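PDB 2DUR: vesicular integral-membrane protein VIP36 from Canis lupus familiaris, which acts as a calcium-dependent intracellular lectin that binds high-mannose glycans and helps transport and sort glycoproteins in the early secretory pathway. Local coordinates for residues Gly196-Thr201 / Ser247-Lys252; Ser23-Asp28 / Trp54-Cys59; Val40-Asp45 / His218-Met223; Tyr89-Leu94 / Asn105-Ala110. All blocks are in the same frame, centred on the assembly; numbering follows the deposited sequence.

All four contacts are antiparallel strand pairings in the lumenal L-type lectin domain, a two-sheet beta sandwich. Interactions 1 and 3 belong to the eight-stranded sheet, their centres about 30 Å apart on opposite sides of the chain's centre; interactions 2 and 4 belong to the seven-stranded sheet. Interaction 1 lies at the surface and joins its polar side chains through water, whereas interaction 2, partly buried, sets an amide against an indole. Interaction 3 is buried and carries a cross-strand salt bridge; interaction 4 is buried around Y89, T90 and L109, with a guanidinium-imidazole stack at its more exposed end. R93, in 89-94, forms a salt bridge with D28 of interaction 2, and Y89 OH bonds to P200 O of interaction 1.

Interaction 1 (Gly196-Thr201 / Ser247-Lys252); sequences GVRLPT and SVNFLK
R198 sets CG anti to its carbonyl carbon (chi1 -64°) and bends at chi3, while S247 places OG between its backbone N and carbonyl carbon (chi1 69°); these choices bring the two side chains together on one face of the sheet. S247 OG approaches R198 CB and R198 CD alike, at 3.6 Å from each. The guanidinium does not bond to the hydroxyl directly. Instead a water in the guanidinium plane accepts from R198 NE at 2.7 Å and is hydrogen-bonded to S247 OG at 2.6 Å. Beyond it, the N249 amide slants across the arginine chain, its plane only 17° from that of the guanidinium, with N249 ND2 3.6 Å from R198 CD.

The main chain supplies the direct bonds. R198 and S247 form an antiparallel hydrogen-bonded pair, R198 N to S247 O at 2.9 Å and S247 N to R198 O at 3.0 Å, and N249 N donates to G196 O at 2.8 Å. On the other face V197 CG2 and V248 CG2 just meet, at 4.5 Å; V248 also touches L151.

In this way the short strand 247-248 joins the end of 189-198 as the outermost strand of the eight-stranded sheet. The direct bonds are thus all between backbone amides and carbonyls, consistent with a register set by the main chain, and the polar side chains add a single water-mediated link at the protein surface.

Interaction 2 (Ser23-Asp28 / Trp54-Cys59); sequences SMPLWD and WNHQPC
L26 O accepts two hydrogen bonds from the 54-59 segment: a good one from H56 N (2.8 Å, 160°) and a weak, bent one from N55 ND2 at 3.1 Å. The same asparagine packs on W27. With its CG anti to the backbone N (chi1 -166°), N55 lays CB over the indole face, 3.7 Å from the centroid of the W27 six-membered ring and 16° off its normal, a CH-pi contact; the amide follows over the same ring at a slant. Both amide ends are held from the N-terminal part of the chain, N55 OD1 by H10 and N55 ND2 by E9 O, and W27 NE1 bonds to S11 O.

On the other side of the strands, toward D28, the H56 imidazole has P25 O above one face, offset to the rim, with H56 CE1 3.2 Å from P25 O. A water in the ring plane is hydrogen-bonded to H56 NE2 at 2.7 Å and donates to D28 OD1, also at 2.7 Å, and more loosely to W27 O. Between the two faces, D28 N donates to W54 O at 2.8 Å, pairing the outermost strand 27-31 with 49-55 in the seven-stranded sheet.

D28 OD2 also forms a salt bridge with R93. With arginine on one oxygen and water on the other, the carboxylate is probably kept ionised, and the bonds at both ends of N55 fix its amide rotation against the indole.

Interaction 3 (Val40-Asp45 / His218-Met223); sequences VRLTPD and HDIISM
The guanidinium of R41 and the carboxylate of D219 meet edge to edge, nearly coplanar at 13°, in a side-on, two-nitrogen salt bridge. R41 NE reaches D219 OD1 at 2.7 Å (171°) and R41 NH2 reaches D219 OD2 at 3.0 Å, each oxygen using its syn lone pair. The arginine's CG stands anti to the backbone N (chi1 175°), which lays its chain alongside the aspartate. H73 gives OD2 a further hydrogen bond.

On the other face of the sheet the H218 ring takes T43 OG1 at its edge, in plane, with H218 ND1 to T43 OG1 at 2.8 Å; the hydroxyl also bonds to D216 O. L42 CD1 packs on I220 CG1 at 3.8 Å. V40 and I220 exchange backbone bonds, V40 N to I220 O at 2.9 Å and I220 N to V40 O at 2.8 Å. The chain then turns a corner at L42, where T43 N is buried without a partner.

Strand 40-43 runs between 34-35 and 217-227 in the eight-stranded sheet. Its V40 and L42 pack on I53 of strand 49-55 in the opposing sheet, while H218 packs on A209 and T211 of strand 204-211, its side chain about 6 Å from that of carbohydrate-binding D83.

Interaction 4 (Tyr89-Leu94 / Asn105-Ala110); sequences YTRDRL and NFHGLA
R91 stacks its guanidinium flat on the imidazole of H107, centres 3.6 Å apart and planes at 18°, beside the neighbouring antiparallel strands 84-90 and 109-114 in the seven-stranded sheet of the L-type lectin sandwich. The arginine leaves with CG anti to its backbone N (chi1 -169°) and runs alongside the histidine, and a bend at chi3 (71°) turns the guanidinium over the ring.

D92 fixes the rotation of the guanidinium with a side-on salt bridge at its edge: R91 NE to D92 OD1 at 3.0 Å and R91 NH2 to D92 OD2 at 2.9 Å. The aspartate's backbone is held in turn, since T90 OG1 donates to D92 O at 2.7 Å. Across the strands, R91 N donates to H107 O at 2.9 Å, and Y89 and L109 form a hydrogen-bonded pair, nearly straight in both bonds.

Further out, T90 CG2 touches F106 CD1 at 4.1 Å, and the F106 ring meets W88 edge-to-face. Where the strands part, one water accepts from D92 N at 3.2 Å and from H107 N at 3.1 Å.

Interaction 1 (Gly196-Thr201 / Ser247-Lys252)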
loop_
_atom_site.group_PDB
_atom_site.type_symbol
_atom_site.label_atom_id
_atom_site.label_comp_id
_atom_site.label_asym_id
_atom_site.label_seq_id
_atom_site.Cartn_x
_atom_site.Cartn_y
_atom_site.Cartn_z
ATOM N N GLY A 196 -11.223 12.493 8.619
ATOM C CA GLY A 196 -10.740 13.813 8.196
ATOM C C GLY A 196 -9.685 13.714 7.126
ATOM O O GLY A 196 -8.962 14.675 6.885
ATOM N N VAL A 197 -9.584 12.557 6.483
ATOM C CA VAL A 197 -8.594 12.357 5.423
ATOM C C VAL A 197 -9.179 12.798 4.078
ATOM O O VAL A 197 -10.192 12.258 3.642
ATOM C CB VAL A 197 -8.132 10.891 5.375
ATOM C CG1 VAL A 197 -7.259 10.635 4.153
ATOM C CG2 VAL A 197 -7.424 10.494 6.679
ATOM N N ARG A 198 -8.531 13.781 3.436
ATOM C CA ARG A 198 -8.990 14.348 2.159
ATOM C C ARG A 198 -8.086 13.870 1.034
ATOM O O ARG A 198 -6.889 14.133 1.056
ATOM C CB ARG A 198 -9.004 15.892 2.190
ATOM C CG ARG A 198 -9.992 16.494 3.190
ATOM C CD ARG A 198 -10.076 18.050 3.141
ATOM N NE ARG A 198 -10.200 18.674 1.810
ATOM C CZ ARG A 198 -11.304 18.742 1.068
ATOM N NH1 ARG A 198 -12.444 18.184 1.469
ATOM N NH2 ARG A 198 -11.266 19.360 -0.104
ATOM N N LEU A 199 -8.654 13.112 0.102
ATOM C CA LEU A 199 -7.925 12.617 -1.068
ATOM C C LEU A 199 -8.758 12.831 -2.313
ATOM O O LEU A 199 -9.990 12.656 -2.269
ATOM C CB LEU A 199 -7.648 11.117 -0.916
ATOM C CG LEU A 199 -6.693 10.718 0.224
ATOM C CD1 LEU A 199 -6.685 9.196 0.395
ATOM C CD2 LEU A 199 -5.279 11.218 -0.008
ATOM N N PRO A 200 -8.108 13.218 -3.431
ATOM C CA PRO A 200 -8.850 13.355 -4.688
ATOM C C PRO A 200 -9.131 12.018 -5.373
ATOM O O PRO A 200 -8.515 10.991 -5.043
ATOM C CB PRO A 200 -7.886 14.176 -5.544
ATOM C CG PRO A 200 -6.523 13.711 -5.073
ATOM C CD PRO A 200 -6.675 13.569 -3.596
ATOM N N THR A 201 -10.052 12.044 -6.329
ATOM C CA THR A 201 -10.190 10.950 -7.287
ATOM C C THR A 201 -9.127 11.182 -8.368
ATOM O O THR A 201 -8.553 12.280 -8.438
ATOM C CB THR A 201 -11.565 10.987 -7.955
ATOM O OG1 THR A 201 -11.831 12.323 -8.400
ATOM C CG2 THR A 201 -12.670 10.513 -6.986
ATOM N N SER A 247 -4.792 16.050 2.074
ATOM C CA SER A 247 -4.599 16.734 3.355
ATOM C C SER A 247 -5.349 15.975 4.424
ATOM O O SER A 247 -6.032 14.983 4.124
ATOM C CB SER A 247 -5.096 18.188 3.304
ATOM O OG SER A 247 -6.501 18.215 3.210
ATOM N N VAL A 248 -5.190 16.422 5.667
ATOM C CA VAL A 248 -5.913 15.813 6.789
ATOM C C VAL A 248 -6.430 16.941 7.667
ATOM O O VAL A 248 -5.681 17.870 7.990
ATOM C CB VAL A 248 -5.030 14.866 7.618
ATOM C CG1 VAL A 248 -5.857 14.191 8.759
ATOM C CG2 VAL A 248 -4.393 13.789 6.705
ATOM N N ASN A 249 -7.722 16.892 7.972
ATOM C CA ASN A 249 -8.299 17.795 8.972
ATOM C C ASN A 249 -8.182 17.125 10.341
ATOM O O ASN A 249 -8.428 15.917 10.459
ATOM C CB ASN A 249 -9.770 18.064 8.670
ATOM C CG ASN A 249 -9.979 18.703 7.318
ATOM O OD1 ASN A 249 -9.163 19.519 6.884
ATOM N ND2 ASN A 249 -11.070 18.329 6.638
ATOM N N PHE A 250 -7.858 17.895 11.381
ATOM C CA PHE A 250 -7.639 17.331 12.711
ATOM C C PHE A 250 -8.610 17.857 13.752
ATOM O O PHE A 250 -8.782 19.069 13.903
ATOM C CB PHE A 250 -6.222 17.587 13.198
ATOM C CG PHE A 250 -5.182 16.909 12.371
ATOM C CD1 PHE A 250 -4.533 17.599 11.349
ATOM C CD2 PHE A 250 -4.865 15.574 12.596
ATOM C CE1 PHE A 250 -3.573 16.963 10.564
ATOM C CE2 PHE A 250 -3.905 14.937 11.814
ATOM C CZ PHE A 250 -3.261 15.622 10.813
ATOM N N LEU A 251 -9.232 16.935 14.482
ATOM C CA LEU A 251 -10.088 17.328 15.593
ATOM C C LEU A 251 -9.252 18.043 16.654
ATOM O O LEU A 251 -8.133 17.619 16.977
ATOM C CB LEU A 251 -10.773 16.079 16.181
ATOM C CG LEU A 251 -11.852 16.307 17.233
ATOM C CD1 LEU A 251 -13.118 16.869 16.559
ATOM C CD2 LEU A 251 -12.142 14.978 17.965
ATOM N N LYS A 252 -9.781 19.142 17.184
ATOM C CA LYS A 252 -9.045 19.893 18.196
ATOM C C LYS A 252 -9.016 19.180 19.549
ATOM O O LYS A 252 -9.895 18.359 19.841
ATOM C CB LYS A 252 -9.591 21.322 18.315
ATOM C CG LYS A 252 -9.255 22.162 17.084
ATOM C CD LYS A 252 -9.950 23.502 17.068
ATOM C CE LYS A 252 -9.403 24.444 18.101
ATOM N NZ LYS A 252 -10.224 25.712 18.211
HETATM O O HOH W 1 -7.686 19.276 1.096
#

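Interaction 2 (Ser23-Asp28 / Trp54-Cys59)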
loop_
_atom_site.group_PDB
_atom_site.type_symbol
_atom_site.label_atom_id
_atom_site.label_comp_id
_atom_site.label_asym_id
_atom_site.label_seq_id
_atom_site.Cartn_x
_atom_site.Cartn_y
_atom_site.Cartn_z
ATOM N N SER A 23 -3.463 -10.786 -24.440
ATOM C CA SER A 23 -4.305 -9.770 -23.785
ATOM C C SER A 23 -3.486 -8.524 -23.388
ATOM O O SER A 23 -2.249 -8.578 -23.351
ATOM C CB SER A 23 -4.981 -10.376 -22.547
ATOM O OG SER A 23 -5.735 -11.545 -22.872
ATOM N N MET A 24 -4.181 -7.418 -23.100
ATOM C CA MET A 24 -3.563 -6.170 -22.631
ATOM C C MET A 24 -3.366 -6.207 -21.105
ATOM O O MET A 24 -4.285 -6.566 -20.359
ATOM C CB MET A 24 -4.444 -4.974 -23.017
ATOM C CG MET A 24 -3.691 -3.822 -23.664
ATOM S SD MET A 24 -4.694 -2.628 -24.607
ATOM C CE MET A 24 -6.134 -3.596 -25.075
ATOM N N PRO A 25 -2.167 -5.837 -20.626
ATOM C CA PRO A 25 -2.008 -5.881 -19.173
ATOM C C PRO A 25 -2.751 -4.724 -18.501
ATOM O O PRO A 25 -3.047 -3.714 -19.148
ATOM C CB PRO A 25 -0.489 -5.748 -18.976
ATOM C CG PRO A 25 -0.006 -5.026 -20.193
ATOM C CD PRO A 25 -0.960 -5.349 -21.321
ATOM N N LEU A 26 -3.037 -4.891 -17.212
ATOM C CA LEU A 26 -3.674 -3.835 -16.422
ATOM C C LEU A 26 -2.687 -3.109 -15.494
ATOM O O LEU A 26 -3.048 -2.103 -14.869
ATOM C CB LEU A 26 -4.838 -4.415 -15.610
ATOM C CG LEU A 26 -6.061 -4.898 -16.430
ATOM C CD1 LEU A 26 -6.918 -5.828 -15.581
ATOM C CD2 LEU A 26 -6.861 -3.718 -17.005
ATOM N N TRP A 27 -1.461 -3.628 -15.408
ATOM C CA TRP A 27 -0.425 -3.080 -14.522
ATOM C C TRP A 27 0.902 -3.031 -15.249
ATOM O O TRP A 27 1.160 -3.893 -16.108
ATOM C CB TRP A 27 -0.248 -3.986 -13.308
ATOM C CG TRP A 27 -1.501 -4.135 -12.468
ATOM C CD1 TRP A 27 -2.599 -4.917 -12.753
ATOM C CD2 TRP A 27 -1.794 -3.475 -11.222
ATOM N NE1 TRP A 27 -3.543 -4.785 -11.764
ATOM C CE2 TRP A 27 -3.085 -3.904 -10.816
ATOM C CE3 TRP A 27 -1.094 -2.558 -10.411
ATOM C CZ2 TRP A 27 -3.700 -3.440 -9.641
ATOM C CZ3 TRP A 27 -1.705 -2.109 -9.223
ATOM C CH2 TRP A 27 -2.995 -2.561 -8.854
ATOM N N ASP A 28 1.715 -2.030 -14.914
ATOM C CA ASP A 28 3.113 -1.943 -15.343
ATOM C C ASP A 28 3.967 -2.561 -14.237
ATOM O O ASP A 28 3.725 -2.323 -13.047
ATOM C CB ASP A 28 3.534 -0.495 -15.548
ATOM C CG ASP A 28 2.898 0.141 -16.769
ATOM O OD1 ASP A 28 3.032 -0.433 -17.853
ATOM O OD2 ASP A 28 2.298 1.217 -16.654
ATOM N N TRP A 54 2.286 -0.719 -10.937
ATOM C CA TRP A 54 1.449 0.463 -11.031
ATOM C C TRP A 54 0.268 0.178 -11.940
ATOM O O TRP A 54 0.438 -0.289 -13.056
ATOM C CB TRP A 54 2.260 1.673 -11.504
ATOM C CG TRP A 54 3.165 2.156 -10.394
ATOM C CD1 TRP A 54 4.496 1.865 -10.208
ATOM C CD2 TRP A 54 2.776 2.993 -9.296
ATOM N NE1 TRP A 54 4.964 2.496 -9.058
ATOM C CE2 TRP A 54 3.925 3.180 -8.477
ATOM C CE3 TRP A 54 1.563 3.601 -8.920
ATOM C CZ2 TRP A 54 3.899 3.959 -7.308
ATOM C CZ3 TRP A 54 1.532 4.384 -7.748
ATOM C CH2 TRP A 54 2.698 4.543 -6.954
ATOM N N ASN A 55 -0.935 0.453 -11.444
ATOM C CA ASN A 55 -2.177 0.211 -12.214
ATOM C C ASN A 55 -2.219 1.174 -13.385
ATOM O O ASN A 55 -1.799 2.328 -13.261
ATOM C CB ASN A 55 -3.346 0.402 -11.226
ATOM C CG ASN A 55 -4.700 -0.112 -11.716
ATOM O OD1 ASN A 55 -5.716 0.485 -11.350
ATOM N ND2 ASN A 55 -4.744 -1.230 -12.440
ATOM N N HIS A 56 -2.692 0.704 -14.549
ATOM C CA HIS A 56 -2.741 1.528 -15.761
ATOM C C HIS A 56 -3.686 2.723 -15.683
ATOM O O HIS A 56 -3.354 3.812 -16.136
ATOM C CB HIS A 56 -3.205 0.666 -16.938
ATOM C CG HIS A 56 -2.112 -0.125 -17.577
ATOM N ND1 HIS A 56 -2.151 -0.491 -18.907
ATOM C CD2 HIS A 56 -0.955 -0.621 -17.082
ATOM C CE1 HIS A 56 -1.061 -1.178 -19.201
ATOM N NE2 HIS A 56 -0.321 -1.274 -18.113
ATOM N N GLN A 57 -4.885 2.496 -15.148
ATOM C CA GLN A 57 -5.935 3.497 -15.192
ATOM C C GLN A 57 -6.086 4.207 -13.854
ATOM O O GLN A 57 -6.136 3.535 -12.822
ATOM C CB GLN A 57 -7.259 2.834 -15.563
ATOM C CG GLN A 57 -7.300 2.281 -17.006
ATOM C CD GLN A 57 -6.927 3.342 -18.029
ATOM O OE1 GLN A 57 -7.634 4.344 -18.187
ATOM N NE2 GLN A 57 -5.803 3.137 -18.722
ATOM N N PRO A 58 -6.220 5.550 -13.883
ATOM C CA PRO A 58 -6.527 6.267 -12.639
ATOM C C PRO A 58 -7.853 5.778 -12.065
ATOM O O PRO A 58 -8.760 5.408 -12.832
ATOM C CB PRO A 58 -6.679 7.731 -13.075
ATOM C CG PRO A 58 -6.100 7.825 -14.445
ATOM C CD PRO A 58 -6.142 6.444 -15.048
ATOM N N CYS A 59 -7.959 5.784 -10.736
ATOM C CA CYS A 59 -9.192 5.408 -10.054
ATOM C C CYS A 59 -10.074 6.629 -9.799
ATOM O O CYS A 59 -9.644 7.566 -9.108
ATOM C CB CYS A 59 -8.876 4.749 -8.707
ATOM S SG CYS A 59 -10.374 4.200 -7.837
HETATM O O HOH W 2 1.853 -2.629 -18.954
#

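Interaction 3 (Val40-Asp45 / His218-Met223)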
loop_
_atom_site.group_PDB
_atom_site.type_symbol
_atom_site.label_atom_id
_atom_site.label_comp_id
_atom_site.label_asym_id
_atom_site.label_seq_id
_atom_site.Cartn_x
_atom_site.Cartn_y
_atom_site.Cartn_z
ATOM N N VAL A 40 3.251 -12.050 -7.828
ATOM C CA VAL A 40 4.149 -10.999 -8.298
ATOM C C VAL A 40 5.172 -10.802 -7.180
ATOM O O VAL A 40 4.801 -10.658 -6.014
ATOM C CB VAL A 40 3.358 -9.715 -8.576
ATOM C CG1 VAL A 40 4.312 -8.532 -8.858
ATOM C CG2 VAL A 40 2.416 -9.938 -9.752
ATOM N N ARG A 41 6.465 -10.859 -7.497
ATOM C CA ARG A 41 7.458 -10.707 -6.456
ATOM C C ARG A 41 8.134 -9.375 -6.683
ATOM O O ARG A 41 8.861 -9.226 -7.655
ATOM C CB ARG A 41 8.496 -11.840 -6.514
ATOM C CG ARG A 41 9.641 -11.687 -5.515
ATOM C CD ARG A 41 10.348 -13.024 -5.269
ATOM N NE ARG A 41 9.451 -13.878 -4.496
ATOM C CZ ARG A 41 9.633 -15.177 -4.269
ATOM N NH1 ARG A 41 10.702 -15.807 -4.760
ATOM N NH2 ARG A 41 8.731 -15.854 -3.547
ATOM N N LEU A 42 7.876 -8.417 -5.786
ATOM C CA LEU A 42 8.429 -7.075 -5.926
ATOM C C LEU A 42 9.945 -7.062 -5.731
ATOM O O LEU A 42 10.656 -6.352 -6.463
ATOM C CB LEU A 42 7.759 -6.125 -4.931
ATOM C CG LEU A 42 6.235 -5.990 -5.099
ATOM C CD1 LEU A 42 5.669 -5.185 -3.916
ATOM C CD2 LEU A 42 5.903 -5.326 -6.394
ATOM N N THR A 43 10.424 -7.778 -4.722
ATOM C CA THR A 43 11.872 -8.001 -4.545
ATOM C C THR A 43 12.115 -9.454 -4.169
ATOM O O THR A 43 11.306 -10.036 -3.452
ATOM C CB THR A 43 12.496 -7.121 -3.439
ATOM O OG1 THR A 43 12.064 -7.560 -2.139
ATOM C CG2 THR A 43 12.195 -5.624 -3.650
ATOM N N PRO A 44 13.259 -10.017 -4.613
ATOM C CA PRO A 44 13.691 -11.268 -4.036
ATOM C C PRO A 44 14.381 -10.985 -2.706
ATOM O O PRO A 44 14.566 -9.809 -2.312
ATOM C CB PRO A 44 14.730 -11.751 -5.033
ATOM C CG PRO A 44 15.364 -10.468 -5.544
ATOM C CD PRO A 44 14.255 -9.469 -5.559
ATOM N N ASP A 45 14.789 -12.059 -2.030
ATOM C CA ASP A 45 15.486 -11.995 -0.760
ATOM C C ASP A 45 16.964 -11.724 -1.047
ATOM O O ASP A 45 17.850 -12.513 -0.698
ATOM C CB ASP A 45 15.262 -13.319 0.018
ATOM C CG ASP A 45 15.680 -13.265 1.465
ATOM O OD1 ASP A 45 16.130 -12.208 1.969
ATOM O OD2 ASP A 45 15.548 -14.333 2.144
ATOM N N HIS A 218 9.314 -9.922 -0.996
ATOM C CA HIS A 218 8.086 -9.120 -0.843
ATOM C C HIS A 218 7.170 -9.457 -2.005
ATOM O O HIS A 218 7.369 -8.993 -3.110
ATOM C CB HIS A 218 8.440 -7.606 -0.822
ATOM C CG HIS A 218 9.313 -7.212 0.325
ATOM N ND1 HIS A 218 10.672 -6.978 0.190
ATOM C CD2 HIS A 218 9.020 -6.952 1.619
ATOM C CE1 HIS A 218 11.179 -6.658 1.368
ATOM N NE2 HIS A 218 10.197 -6.626 2.251
ATOM N N ASP A 219 6.156 -10.307 -1.745
ATOM C CA ASP A 219 5.255 -10.768 -2.804
ATOM C C ASP A 219 3.851 -10.158 -2.702
ATOM O O ASP A 219 3.338 -9.956 -1.605
ATOM C CB ASP A 219 5.067 -12.291 -2.757
ATOM C CG ASP A 219 6.364 -13.060 -2.926
ATOM O OD1 ASP A 219 7.329 -12.480 -3.460
ATOM O OD2 ASP A 219 6.400 -14.252 -2.547
ATOM N N ILE A 220 3.247 -9.887 -3.854
ATOM C CA ILE A 220 1.819 -9.517 -3.940
ATOM C C ILE A 220 1.135 -10.630 -4.716
ATOM O O ILE A 220 1.456 -10.846 -5.877
ATOM C CB ILE A 220 1.604 -8.177 -4.691
ATOM C CG1 ILE A 220 2.390 -7.040 -4.021
ATOM C CG2 ILE A 220 0.092 -7.813 -4.773
ATOM C CD1 ILE A 220 1.954 -6.690 -2.587
ATOM N N ILE A 221 0.206 -11.341 -4.068
ATOM C CA ILE A 221 -0.537 -12.407 -4.766
ATOM C C ILE A 221 -1.726 -11.815 -5.514
ATOM O O ILE A 221 -1.968 -12.127 -6.682
ATOM C CB ILE A 221 -0.985 -13.524 -3.819
ATOM C CG1 ILE A 221 0.210 -14.310 -3.268
ATOM C CG2 ILE A 221 -1.954 -14.501 -4.556
ATOM C CD1 ILE A 221 0.967 -13.653 -2.097
ATOM N N SER A 222 -2.480 -10.945 -4.838
ATOM C CA SER A 222 -3.587 -10.283 -5.497
ATOM C C SER A 222 -3.848 -8.939 -4.842
ATOM O O SER A 222 -3.488 -8.734 -3.674
ATOM C CB SER A 222 -4.876 -11.140 -5.425
ATOM O OG SER A 222 -5.273 -11.304 -4.086
ATOM N N MET A 223 -4.458 -8.060 -5.618
ATOM C CA MET A 223 -5.019 -6.798 -5.143
ATOM C C MET A 223 -6.412 -6.730 -5.740
ATOM O O MET A 223 -6.577 -6.810 -6.952
ATOM C CB MET A 223 -4.159 -5.644 -5.642
ATOM C CG MET A 223 -2.761 -5.700 -5.016
ATOM S SD MET A 223 -1.715 -4.330 -5.503
ATOM C CE MET A 223 -2.511 -2.935 -4.718
#

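Interaction 4 (Tyr89-Leu94 / Asn105-Ala110)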
loop_
_atom_site.group_PDB
_atom_site.type_symbol
_atom_site.label_atom_id
_atom_site.label_comp_id
_atom_site.label_asym_id
_atom_site.label_seq_id
_atom_site.Cartn_x
_atom_site.Cartn_y
_atom_site.Cartn_z
ATOM N N TYR A 89 -1.726 5.157 -3.191
ATOM C CA TYR A 89 -2.788 5.785 -3.976
ATOM C C TYR A 89 -2.311 7.215 -4.221
ATOM O O TYR A 89 -2.431 8.093 -3.356
ATOM C CB TYR A 89 -4.114 5.715 -3.214
ATOM C CG TYR A 89 -5.241 6.439 -3.897
ATOM C CD1 TYR A 89 -5.880 5.874 -4.997
ATOM C CD2 TYR A 89 -5.665 7.699 -3.448
ATOM C CE1 TYR A 89 -6.919 6.540 -5.645
ATOM C CE2 TYR A 89 -6.725 8.387 -4.092
ATOM C CZ TYR A 89 -7.350 7.784 -5.178
ATOM O OH TYR A 89 -8.388 8.451 -5.811
ATOM N N THR A 90 -1.692 7.422 -5.381
ATOM C CA THR A 90 -0.901 8.636 -5.595
ATOM C C THR A 90 -1.091 9.275 -6.956
ATOM O O THR A 90 -1.483 8.630 -7.931
ATOM C CB THR A 90 0.620 8.391 -5.380
ATOM O OG1 THR A 90 1.084 7.344 -6.250
ATOM C CG2 THR A 90 0.932 8.038 -3.926
ATOM N N ARG A 91 -0.758 10.556 -7.019
ATOM C CA ARG A 91 -0.836 11.318 -8.257
ATOM C C ARG A 91 0.040 10.727 -9.348
ATOM O O ARG A 91 -0.380 10.622 -10.515
ATOM C CB ARG A 91 -0.393 12.746 -7.993
ATOM C CG ARG A 91 -0.695 13.677 -9.159
ATOM C CD ARG A 91 -0.006 15.019 -8.925
ATOM N NE ARG A 91 1.440 14.896 -9.068
ATOM C CZ ARG A 91 2.305 15.893 -8.857
ATOM N NH1 ARG A 91 1.887 17.095 -8.439
ATOM N NH2 ARG A 91 3.601 15.664 -9.046
ATOM N N ASP A 92 1.266 10.384 -8.963
ATOM C CA ASP A 92 2.279 9.921 -9.900
ATOM C C ASP A 92 2.422 8.412 -9.784
ATOM O O ASP A 92 2.059 7.801 -8.761
ATOM C CB ASP A 92 3.616 10.626 -9.625
ATOM C CG ASP A 92 3.541 12.140 -9.846
ATOM O OD1 ASP A 92 2.623 12.609 -10.555
ATOM O OD2 ASP A 92 4.374 12.872 -9.294
ATOM N N ARG A 93 2.927 7.807 -10.851
ATOM C CA ARG A 93 3.147 6.383 -10.893
ATOM C C ARG A 93 4.518 6.142 -11.517
ATOM O O ARG A 93 5.081 7.035 -12.166
ATOM C CB ARG A 93 2.075 5.722 -11.761
ATOM C CG ARG A 93 2.050 6.247 -13.168
ATOM C CD ARG A 93 0.758 5.926 -13.923
ATOM N NE ARG A 93 0.446 4.498 -13.946
ATOM C CZ ARG A 93 0.998 3.633 -14.797
ATOM N NH1 ARG A 93 1.892 4.062 -15.684
ATOM N NH2 ARG A 93 0.676 2.353 -14.761
ATOM N N LEU A 94 5.028 4.943 -11.284
ATOM C CA LEU A 94 6.239 4.384 -11.920
ATOM C C LEU A 94 7.597 4.923 -11.456
ATOM O O LEU A 94 8.639 4.361 -11.851
ATOM C CB LEU A 94 6.108 4.360 -13.458
ATOM C CG LEU A 94 5.264 3.212 -14.045
ATOM C CD1 LEU A 94 4.894 3.476 -15.504
ATOM C CD2 LEU A 94 5.955 1.846 -13.885
ATOM N N ASN A 105 8.361 12.515 -1.388
ATOM C CA ASN A 105 7.700 13.791 -1.739
ATOM C C ASN A 105 6.534 13.528 -2.686
ATOM O O ASN A 105 6.288 14.253 -3.670
ATOM C CB ASN A 105 8.709 14.755 -2.399
ATOM C CG ASN A 105 9.776 15.203 -1.442
ATOM O OD1 ASN A 105 10.896 14.665 -1.447
ATOM N ND2 ASN A 105 9.442 16.168 -0.594
ATOM N N PHE A 106 5.819 12.451 -2.384
ATOM C CA PHE A 106 4.687 12.015 -3.227
ATOM C C PHE A 106 3.424 12.818 -2.902
ATOM O O PHE A 106 3.376 13.591 -1.913
ATOM C CB PHE A 106 4.445 10.505 -3.023
ATOM C CG PHE A 106 4.220 10.122 -1.579
ATOM C CD1 PHE A 106 2.931 10.118 -1.040
ATOM C CD2 PHE A 106 5.303 9.775 -0.751
ATOM C CE1 PHE A 106 2.730 9.786 0.309
ATOM C CE2 PHE A 106 5.119 9.445 0.588
ATOM C CZ PHE A 106 3.835 9.435 1.125
ATOM N N HIS A 107 2.396 12.630 -3.734
ATOM C CA HIS A 107 1.095 13.290 -3.547
ATOM C C HIS A 107 0.061 12.194 -3.393
ATOM O O HIS A 107 -0.140 11.418 -4.331
ATOM C CB HIS A 107 0.737 14.169 -4.744
ATOM C CG HIS A 107 1.771 15.207 -5.033
ATOM N ND1 HIS A 107 1.602 16.550 -4.773
ATOM C CD2 HIS A 107 3.010 15.075 -5.552
ATOM C CE1 HIS A 107 2.708 17.202 -5.113
ATOM N NE2 HIS A 107 3.571 16.327 -5.588
ATOM N N GLY A 108 -0.588 12.147 -2.227
ATOM C CA GLY A 108 -1.606 11.115 -1.953
ATOM C C GLY A 108 -1.334 10.335 -0.692
ATOM O O GLY A 108 -0.812 10.867 0.292
ATOM N N LEU A 109 -1.695 9.054 -0.750
ATOM C CA LEU A 109 -1.748 8.175 0.412
ATOM C C LEU A 109 -0.727 7.063 0.281
ATOM O O LEU A 109 -0.586 6.482 -0.803
ATOM C CB LEU A 109 -3.149 7.557 0.501
ATOM C CG LEU A 109 -3.329 6.455 1.530
ATOM C CD1 LEU A 109 -3.197 7.016 2.955
ATOM C CD2 LEU A 109 -4.687 5.768 1.291
ATOM N N ALA A 110 -0.007 6.818 1.365
ATOM C CA ALA A 110 0.860 5.633 1.509
ATOM C C ALA A 110 0.437 4.821 2.701
ATOM O O ALA A 110 0.079 5.375 3.741
ATOM C CB ALA A 110 2.321 6.053 1.691
HETATM O O HOH W 3 2.892 10.982 -6.311
#